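Jasmonate-induced oxygenase 2 (Arabidopsis thaliana, PDB 6LSV) oxidises the stress hormone jasmonate to 12-hydroxyjasmonate, using iron(II), 2-oxoglutarate and molecular oxygen, and so takes part in jasmonate-mediated plant defence signalling. Local coordinates at residues D1-E5 / N113-Y118; Y118-R124 / S136-H142; L189-F194 / L312-V316. One frame throughout, in Å; residues are numbered along the deposited sequence.

Contact 1: D1-E5 / N113-Y118; sequences DEWPE and NSPRTY. With JAA ({(1R,2R)-3-oxo-2-[(2Z)-pent-2-en-1-yl]cyclopentyl}acetic acid), chain D.
Asn113 meets the indole of Trp3 through both its backbone O and its side chain. The backbone O accepts the indole N-H (Trp3 NE1 to Asn113 O 3.1 Å, 149° at the hydrogen) and lies in the ring plane, which restrains the tilt of the indole. The side chain, its CG set between backbone N and carbonyl carbon (chi1 73°), brings OD1 to 3.4 Å from Trp3 CZ2. An amide suits this position because its other end can donate: Asn113 ND2 reaches Tyr118 O at 3.1 Å, approaching from above the carbonyl plane, and also bonds to Tyr138 OH. Ser114 contributes mainly backbone. Its O accepts from Tyr118 N (2.8 Å), closing a turn that carries both Pro115 and Tyr118 to the same indole. Pro115 sets its CG, with CD beside it, over one face of Trp3, and its compact, rigid ring holds these carbons there: CG lies 3.5 Å from the centroid of the six-membered ring, almost on its normal, a CH-pi contact. The same CG touches Glu2 O at 3.6 Å, so the proline packs on backbone as well as on the aromatic ring. At Tyr118 the indole turns its edge toward the face of the phenol ring, an offset edge-to-face pair with planes 78° apart and Trp3 CH2 3.6 Å from Tyr118 CE1. The tyrosine hydroxyl bonds to Arg337 O and Gly126 N, while its CB touches jasmonate C07 at 3.7 Å. The tryptophan of the N-terminal arm thus packs on the side of Tyr118 facing away from jasmonate, behind the wall of the substrate pocket.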
# COMPACT_ATOMS: atom_id res chain seq x y z
N ASP A 1 5.05 -1.99 -22.24
CA ASP A 1 5.15 -3.41 -22.56
C ASP A 1 6.50 -4.00 -22.15
O ASP A 1 6.64 -5.22 -22.02
CB ASP A 1 4.91 -3.64 -24.06
CG ASP A 1 4.84 -5.12 -24.42
OD1 ASP A 1 3.95 -5.81 -23.88
OD2 ASP A 1 5.67 -5.58 -25.23
N GLU A 2 7.50 -3.15 -21.94
CA GLU A 2 8.82 -3.63 -21.59
C GLU A 2 9.52 -2.62 -20.68
O GLU A 2 9.23 -1.42 -20.71
CB GLU A 2 9.66 -3.89 -22.83
CG GLU A 2 9.69 -2.73 -23.81
CD GLU A 2 10.99 -2.67 -24.58
OE1 GLU A 2 11.50 -3.76 -24.91
OE2 GLU A 2 11.50 -1.56 -24.85
N TRP A 3 10.45 -3.14 -19.88
CA TRP A 3 11.28 -2.32 -19.01
C TRP A 3 12.42 -1.68 -19.81
O TRP A 3 12.90 -2.27 -20.79
CB TRP A 3 11.86 -3.17 -17.89
CG TRP A 3 10.83 -3.97 -17.14
CD1 TRP A 3 10.62 -5.32 -17.23
CD2 TRP A 3 9.90 -3.48 -16.17
NE1 TRP A 3 9.61 -5.70 -16.38
CE2 TRP A 3 9.15 -4.59 -15.72
CE3 TRP A 3 9.62 -2.22 -15.64
CZ2 TRP A 3 8.14 -4.47 -14.77
CZ3 TRP A 3 8.62 -2.10 -14.70
CH2 TRP A 3 7.89 -3.22 -14.27
N PRO A 4 12.87 -0.49 -19.42
CA PRO A 4 13.98 0.15 -20.15
C PRO A 4 15.30 -0.58 -20.01
O PRO A 4 16.23 -0.30 -20.77
CB PRO A 4 14.05 1.55 -19.51
CG PRO A 4 13.46 1.37 -18.15
CD PRO A 4 12.37 0.36 -18.32
N GLU A 5 15.40 -1.53 -19.08
CA GLU A 5 16.64 -2.22 -18.77
C GLU A 5 16.29 -3.52 -18.06
O GLU A 5 15.19 -3.65 -17.51
CB GLU A 5 17.55 -1.34 -17.88
CG GLU A 5 16.78 -0.58 -16.82
CD GLU A 5 17.64 0.40 -16.07
OE1 GLU A 5 18.82 0.57 -16.43
OE2 GLU A 5 17.13 1.01 -15.10
N ASN A 113 7.06 -9.87 -13.69
CA ASN A 113 6.01 -8.95 -14.10
C ASN A 113 6.52 -8.03 -15.20
O ASN A 113 7.71 -7.98 -15.50
CB ASN A 113 5.48 -8.15 -12.91
CG ASN A 113 6.46 -7.08 -12.41
OD1 ASN A 113 7.66 -7.12 -12.68
ND2 ASN A 113 5.93 -6.12 -11.66
N SER A 114 5.59 -7.29 -15.80
CA SER A 114 5.87 -6.40 -16.91
C SER A 114 5.06 -5.12 -16.69
O SER A 114 4.07 -5.14 -15.96
CB SER A 114 5.50 -7.04 -18.26
OG SER A 114 4.16 -6.73 -18.60
N PRO A 115 5.47 -4.00 -17.31
CA PRO A 115 4.88 -2.70 -16.93
C PRO A 115 3.43 -2.49 -17.36
O PRO A 115 2.83 -1.49 -16.94
CB PRO A 115 5.80 -1.68 -17.61
CG PRO A 115 7.04 -2.44 -17.99
CD PRO A 115 6.63 -3.85 -18.21
N ARG A 116 2.82 -3.37 -18.17
CA ARG A 116 1.47 -3.08 -18.64
C ARG A 116 0.38 -3.61 -17.70
O ARG A 116 -0.72 -3.06 -17.68
CB ARG A 116 1.25 -3.62 -20.06
CG ARG A 116 0.02 -3.01 -20.73
CD ARG A 116 0.25 -1.52 -21.01
NE ARG A 116 -0.82 -0.68 -20.47
CZ ARG A 116 -1.21 0.48 -21.00
NH1 ARG A 116 -2.20 1.17 -20.43
NH2 ARG A 116 -0.63 0.97 -22.09
N THR A 117 0.66 -4.66 -16.92
CA THR A 117 -0.24 -5.06 -15.85
C THR A 117 0.43 -5.13 -14.49
O THR A 117 -0.28 -5.14 -13.47
CB THR A 117 -0.89 -6.43 -16.14
OG1 THR A 117 0.10 -7.46 -16.03
CG2 THR A 117 -1.51 -6.46 -17.53
N TYR A 118 1.76 -5.21 -14.44
CA TYR A 118 2.54 -5.26 -13.20
C TYR A 118 2.26 -6.53 -12.40
O TYR A 118 2.87 -6.74 -11.35
CB TYR A 118 2.28 -4.02 -12.34
CG TYR A 118 3.19 -2.86 -12.64
CD1 TYR A 118 4.44 -2.76 -12.04
CD2 TYR A 118 2.81 -1.85 -13.52
CE1 TYR A 118 5.29 -1.70 -12.30
CE2 TYR A 118 3.65 -0.78 -13.79
CZ TYR A 118 4.89 -0.71 -13.18
OH TYR A 118 5.72 0.35 -13.44
O01 JAA D . 2.88 -2.25 -7.29
O02 JAA D . -3.00 -0.17 -8.52
O03 JAA D . -2.04 0.55 -10.34
C04 JAA D . -0.01 -0.73 -8.15
C05 JAA D . 1.45 -0.55 -7.46
C06 JAA D . 0.31 -1.38 -9.52
C07 JAA D . 1.60 -1.86 -9.43
C08 JAA D . 2.09 -1.60 -7.89
C09 JAA D . 1.35 -0.56 -5.87
C10 JAA D . -0.68 0.51 -8.34
C11 JAA D . 1.10 0.86 -5.36
C12 JAA D . -1.98 0.28 -9.11
C13 JAA D . 1.82 1.38 -4.37
C14 JAA D . 2.94 0.59 -3.70
C15 JAA D . 4.22 1.42 -3.71

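Contact 2: Y118-R124 / S136-H142; sequences YEGYGSR and SDYYFLH. With JAA ({(1R,2R)-3-oxo-2-[(2Z)-pent-2-en-1-yl]cyclopentyl}acetic acid), chain D.
Tyr138 lies with its ring flat over the backbone of Gly122. Its CG sits between backbone N and carbonyl carbon (chi1 68°), which swings the ring across to the neighbouring strand, where Gly122 CA makes a CH-pi contact 3.8 Å from the centroid. Having no CB, glycine lets the ring settle this closely. The phenol then extends to Arg124 O (Tyr138 OH to O 2.7 Å), which lies at the ring edge; the same hydroxyl stands in the plane of the Tyr118 ring, at its edge. On the opposite face of the sheet Tyr139 lies against Gly120, with CA 3.8 Å from the centroid and its hydroxyl bonded to Lys153 O. There glycine is called for by the backbone angles, at which a CB would press on the preceding carbonyl O, and not by the ring. Phe140 shares the face of Tyr138. It turns an edge to the backbone of Tyr118 and Glu119 and a face to jasmonate, with CZ 3.7 Å from ligand C06. Between the strands, paired antiparallel bonds join Gly120 to Phe140 (Gly120 N to Phe140 O 2.8 Å) and Gly122 to Tyr138 (Gly122 N to Tyr138 O 2.8 Å). At one end Ser123 OG lies against Asp137 OD1 in a hydrogen bond modelled doubtfully short, while the Asp137 carboxylate also receives Val10 N and Gln11 N at helix 10-15; at the other, a water joins Glu119 OE2 to His142 N. This is a beta hairpin with a long connection at the edge of the main sheet; Phe140 on one face, with Tyr118 just before the strand, forms part of the jasmonate pocket wall.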
# COMPACT_ATOMS: atom_id res chain seq x y z
N TYR A 118 1.76 -5.21 -14.44
CA TYR A 118 2.54 -5.26 -13.20
C TYR A 118 2.26 -6.53 -12.40
O TYR A 118 2.87 -6.74 -11.35
CB TYR A 118 2.28 -4.02 -12.34
CG TYR A 118 3.19 -2.86 -12.64
CD1 TYR A 118 4.44 -2.76 -12.04
CD2 TYR A 118 2.81 -1.85 -13.52
CE1 TYR A 118 5.29 -1.70 -12.30
CE2 TYR A 118 3.65 -0.78 -13.79
CZ TYR A 118 4.89 -0.71 -13.18
OH TYR A 118 5.72 0.35 -13.44
N GLU A 119 1.35 -7.37 -12.89
CA GLU A 119 1.02 -8.61 -12.18
C GLU A 119 2.22 -9.54 -12.16
O GLU A 119 2.84 -9.79 -13.19
CB GLU A 119 -0.16 -9.31 -12.85
CG GLU A 119 -1.50 -8.60 -12.71
CD GLU A 119 -2.54 -9.16 -13.67
OE1 GLU A 119 -2.37 -8.99 -14.89
OE2 GLU A 119 -3.51 -9.79 -13.19
N GLY A 120 2.54 -10.05 -10.97
CA GLY A 120 3.54 -11.09 -10.83
C GLY A 120 4.70 -10.64 -9.96
O GLY A 120 4.53 -9.83 -9.04
N TYR A 121 5.88 -11.17 -10.27
CA TYR A 121 7.09 -10.98 -9.48
C TYR A 121 7.83 -9.76 -10.00
O TYR A 121 8.28 -9.75 -11.15
CB TYR A 121 7.94 -12.24 -9.56
CG TYR A 121 9.28 -12.19 -8.86
CD1 TYR A 121 9.39 -11.82 -7.53
CD2 TYR A 121 10.44 -12.57 -9.53
CE1 TYR A 121 10.61 -11.79 -6.89
CE2 TYR A 121 11.67 -12.54 -8.90
CZ TYR A 121 11.75 -12.15 -7.59
OH TYR A 121 12.98 -12.13 -6.96
N GLY A 122 7.96 -8.73 -9.16
CA GLY A 122 8.53 -7.47 -9.58
C GLY A 122 9.65 -7.00 -8.67
O GLY A 122 9.77 -7.44 -7.52
N SER A 123 10.47 -6.10 -9.20
CA SER A 123 11.54 -5.48 -8.43
C SER A 123 11.62 -3.97 -8.59
O SER A 123 12.42 -3.34 -7.88
CB SER A 123 12.90 -6.08 -8.82
OG SER A 123 13.16 -7.25 -8.06
N ARG A 124 10.83 -3.35 -9.46
CA ARG A 124 10.84 -1.90 -9.59
C ARG A 124 9.44 -1.43 -9.95
O ARG A 124 8.57 -2.21 -10.36
CB ARG A 124 11.85 -1.44 -10.64
CG ARG A 124 11.41 -1.66 -12.08
CD ARG A 124 12.47 -1.20 -13.07
NE ARG A 124 12.33 0.21 -13.40
CZ ARG A 124 13.32 0.99 -13.83
NH1 ARG A 124 14.53 0.49 -14.00
NH2 ARG A 124 13.09 2.26 -14.10
N SER A 136 14.02 -3.54 -2.51
CA SER A 136 12.94 -4.47 -2.25
C SER A 136 12.54 -5.18 -3.53
O SER A 136 12.65 -4.63 -4.63
CB SER A 136 11.71 -3.76 -1.66
OG SER A 136 11.45 -2.55 -2.33
N ASP A 137 12.09 -6.42 -3.36
CA ASP A 137 11.33 -7.15 -4.36
C ASP A 137 9.88 -7.20 -3.90
O ASP A 137 9.57 -6.98 -2.73
CB ASP A 137 11.88 -8.56 -4.56
CG ASP A 137 13.34 -8.57 -4.98
OD1 ASP A 137 13.76 -7.64 -5.70
OD2 ASP A 137 14.07 -9.50 -4.59
N TYR A 138 8.98 -7.50 -4.83
CA TYR A 138 7.56 -7.51 -4.48
C TYR A 138 6.81 -8.45 -5.41
O TYR A 138 7.31 -8.87 -6.46
CB TYR A 138 6.97 -6.10 -4.54
CG TYR A 138 6.88 -5.54 -5.94
CD1 TYR A 138 5.75 -5.74 -6.72
CD2 TYR A 138 7.93 -4.80 -6.48
CE1 TYR A 138 5.67 -5.23 -8.00
CE2 TYR A 138 7.86 -4.28 -7.76
CZ TYR A 138 6.72 -4.50 -8.52
OH TYR A 138 6.64 -4.00 -9.80
N TYR A 139 5.58 -8.79 -5.00
CA TYR A 139 4.63 -9.51 -5.83
C TYR A 139 3.33 -8.73 -5.88
O TYR A 139 2.92 -8.12 -4.90
CB TYR A 139 4.36 -10.93 -5.30
CG TYR A 139 3.92 -11.88 -6.38
CD1 TYR A 139 2.59 -11.91 -6.81
CD2 TYR A 139 4.82 -12.73 -6.99
CE1 TYR A 139 2.18 -12.77 -7.81
CE2 TYR A 139 4.42 -13.60 -7.99
CZ TYR A 139 3.11 -13.61 -8.39
OH TYR A 139 2.71 -14.47 -9.39
N PHE A 140 2.68 -8.76 -7.04
CA PHE A 140 1.44 -8.02 -7.24
C PHE A 140 0.42 -8.90 -7.95
O PHE A 140 0.76 -9.60 -8.91
CB PHE A 140 1.71 -6.74 -8.06
CG PHE A 140 0.49 -5.90 -8.30
CD1 PHE A 140 -0.15 -5.25 -7.26
CD2 PHE A 140 -0.02 -5.76 -9.59
CE1 PHE A 140 -1.27 -4.47 -7.49
CE2 PHE A 140 -1.13 -4.98 -9.82
CZ PHE A 140 -1.76 -4.34 -8.78
N LEU A 141 -0.82 -8.89 -7.46
CA LEU A 141 -1.89 -9.67 -8.05
C LEU A 141 -3.22 -8.99 -7.74
O LEU A 141 -3.33 -8.20 -6.80
CB LEU A 141 -1.89 -11.12 -7.53
CG LEU A 141 -2.08 -11.38 -6.03
CD1 LEU A 141 -3.55 -11.55 -5.65
CD2 LEU A 141 -1.27 -12.59 -5.58
N HIS A 142 -4.23 -9.32 -8.54
CA HIS A 142 -5.57 -8.79 -8.36
C HIS A 142 -6.46 -9.80 -7.64
O HIS A 142 -6.31 -11.01 -7.80
CB HIS A 142 -6.20 -8.44 -9.71
CG HIS A 142 -5.61 -7.22 -10.35
ND1 HIS A 142 -5.84 -5.95 -9.89
CD2 HIS A 142 -4.80 -7.09 -11.43
CE1 HIS A 142 -5.19 -5.08 -10.65
NE2 HIS A 142 -4.55 -5.75 -11.59
O01 JAA D . 2.88 -2.25 -7.29
O02 JAA D . -3.00 -0.17 -8.52
O03 JAA D . -2.04 0.55 -10.34
C04 JAA D . -0.01 -0.73 -8.15
C05 JAA D . 1.45 -0.55 -7.46
C06 JAA D . 0.31 -1.38 -9.52
C07 JAA D . 1.60 -1.86 -9.43
C08 JAA D . 2.09 -1.60 -7.89
C09 JAA D . 1.35 -0.56 -5.87
C10 JAA D . -0.68 0.51 -8.34
C11 JAA D . 1.10 0.86 -5.36
C12 JAA D . -1.98 0.28 -9.11
C13 JAA D . 1.82 1.38 -4.37
C14 JAA D . 2.94 0.59 -3.70
C15 JAA D . 4.22 1.42 -3.71
O HOH W 1 -3.34 -10.97 -10.74
O HOH W 2 10.99 -2.21 -5.23

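Contact 3: L189-F194 / L312-V316; sequences LKEDKF and LQELV
The loop after helix 161-186 and the start of helix 193-197 pack here on the short 3-10 segment 313-315 and the residue before it, through Leu189, Lys193 and Phe194 against Leu312, Glu314 and Leu315. Leu189 is the wedge of this surface contact. Its two methyls divide the opposing segment between them: CD1 meets Leu312 CD1 at 3.8 Å, while CD2 lies 3.6 Å from Glu314 CB and 3.8 Å from Leu315 CD2. A branched leucine suits the place because one side chain can serve both directions. Leu312 answers in kind, its CD1 touching Phe194 CE1 as well, at 3.6 Å, the two side chains crossing at about a right angle. The Phe194 ring itself is buried against Met180 and Leu183 of helix 161-186 and Ile271 of helix 269-274, so Leu312 joins the margin of a larger apolar core. A type I turn from Lys190 to Lys193, closed by Lys193 N to Lys190 O (2.8 Å), brings Lys193 toward the 3-10 turn. Its chain leaves with CG anti to the backbone N (chi1 -178°) and then bends twice, so NZ approaches Glu314 OE2 at 3.4 Å, a weak hydrogen bond within a salt bridge. Glu196 is the stronger partner of that ammonium. The chemistry therefore implies a contact carried chiefly by leucine methyls packing on one another and on Glu314 CB, with Phe194 adding one ring contact and a loose, shared charge pair at the outer margin.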
# COMPACT_ATOMS: atom_id res chain seq x y z
N LEU A 189 -21.89 11.77 6.37
CA LEU A 189 -22.59 11.24 5.21
C LEU A 189 -23.36 9.98 5.57
O LEU A 189 -23.14 9.37 6.62
CB LEU A 189 -21.60 10.93 4.08
CG LEU A 189 -20.56 11.98 3.70
CD1 LEU A 189 -19.41 11.33 2.94
CD2 LEU A 189 -21.18 13.09 2.88
N LYS A 190 -24.28 9.60 4.68
CA LYS A 190 -24.89 8.28 4.75
C LYS A 190 -23.80 7.23 4.91
O LYS A 190 -22.78 7.27 4.21
CB LYS A 190 -25.71 8.00 3.49
CG LYS A 190 -26.96 8.84 3.35
CD LYS A 190 -27.56 8.71 1.96
CE LYS A 190 -27.94 7.27 1.66
NZ LYS A 190 -27.34 6.81 0.38
N GLU A 191 -24.01 6.29 5.83
CA GLU A 191 -22.93 5.38 6.20
C GLU A 191 -22.42 4.56 5.02
O GLU A 191 -21.33 3.99 5.11
CB GLU A 191 -23.38 4.46 7.34
CG GLU A 191 -24.37 3.40 6.93
CD GLU A 191 -24.46 2.27 7.94
OE1 GLU A 191 -24.42 1.09 7.54
OE2 GLU A 191 -24.56 2.58 9.15
N ASP A 192 -23.17 4.50 3.92
CA ASP A 192 -22.76 3.76 2.74
C ASP A 192 -22.40 4.68 1.57
O ASP A 192 -22.39 4.24 0.42
CB ASP A 192 -23.85 2.77 2.32
CG ASP A 192 -25.05 3.44 1.68
OD1 ASP A 192 -25.37 4.59 2.07
OD2 ASP A 192 -25.67 2.83 0.80
N LYS A 193 -22.09 5.95 1.85
CA LYS A 193 -21.80 6.90 0.78
C LYS A 193 -20.50 6.56 0.07
O LYS A 193 -20.43 6.63 -1.17
CB LYS A 193 -21.76 8.32 1.35
CG LYS A 193 -21.52 9.41 0.31
CD LYS A 193 -22.48 9.32 -0.87
CE LYS A 193 -23.93 9.55 -0.45
NZ LYS A 193 -24.88 9.48 -1.60
N PHE A 194 -19.45 6.18 0.81
CA PHE A 194 -18.19 5.80 0.18
C PHE A 194 -18.36 4.54 -0.66
O PHE A 194 -17.92 4.48 -1.81
CB PHE A 194 -17.10 5.59 1.23
CG PHE A 194 -16.40 6.84 1.63
CD1 PHE A 194 -16.98 8.08 1.44
CD2 PHE A 194 -15.14 6.79 2.22
CE1 PHE A 194 -16.33 9.24 1.82
CE2 PHE A 194 -14.49 7.94 2.60
CZ PHE A 194 -15.08 9.17 2.40
N LEU A 312 -16.77 14.52 -3.48
CA LEU A 312 -18.19 14.28 -3.30
C LEU A 312 -18.96 15.60 -3.28
O LEU A 312 -18.51 16.59 -2.70
CB LEU A 312 -18.44 13.51 -2.00
CG LEU A 312 -17.98 12.05 -1.98
CD1 LEU A 312 -17.87 11.54 -0.54
CD2 LEU A 312 -18.93 11.18 -2.78
N GLN A 313 -20.11 15.61 -3.95
CA GLN A 313 -20.88 16.84 -4.04
C GLN A 313 -21.43 17.26 -2.69
O GLN A 313 -21.64 18.46 -2.45
CB GLN A 313 -22.01 16.68 -5.05
CG GLN A 313 -22.94 15.51 -4.77
CD GLN A 313 -23.85 15.20 -5.94
OE1 GLN A 313 -23.63 15.69 -7.05
NE2 GLN A 313 -24.88 14.41 -5.70
N GLU A 314 -21.65 16.31 -1.79
CA GLU A 314 -22.18 16.63 -0.46
C GLU A 314 -21.24 17.54 0.32
O GLU A 314 -21.69 18.31 1.17
CB GLU A 314 -22.42 15.34 0.33
CG GLU A 314 -23.68 14.58 -0.05
CD GLU A 314 -23.47 13.64 -1.23
OE1 GLU A 314 -22.39 13.72 -1.87
OE2 GLU A 314 -24.38 12.84 -1.53
N LEU A 315 -19.94 17.47 0.05
CA LEU A 315 -18.94 18.20 0.82
C LEU A 315 -18.51 19.49 0.16
O LEU A 315 -17.56 20.13 0.62
CB LEU A 315 -17.73 17.31 1.08
CG LEU A 315 -18.03 15.90 1.55
CD1 LEU A 315 -16.80 15.03 1.41
CD2 LEU A 315 -18.54 15.89 2.99
N VAL A 316 -19.18 19.90 -0.92
CA VAL A 316 -18.82 21.10 -1.65
C VAL A 316 -19.74 22.24 -1.22
O VAL A 316 -20.97 22.12 -1.30
CB VAL A 316 -18.89 20.87 -3.17
CG1 VAL A 316 -18.95 22.21 -3.90
CG2 VAL A 316 -17.70 20.06 -3.63

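How the contacts relate
Contacts 1, 2 and 3 follow one another along the chain. The first two form one unit: their centres are 11 Å apart, they share Tyr118, and both touch jasmonate. Asn113 N probably bonds to Tyr121 O, tying loop 113-118 to strand 120-122, an outermost strand of the main mixed sheet and the neighbour of strand 137-144; Glu5 ties the N-terminal arm to Arg124 just after that strand. Contact 3 lies on the opposite side of the chain's centre from contact 2, its centre 34 Å from that of contact 2 and 37 Å from that of contact 1, touching neither. Contacts 1 and 2 therefore adjoin the jasmonate pocket, whereas contact 3 is surface packing remote from it.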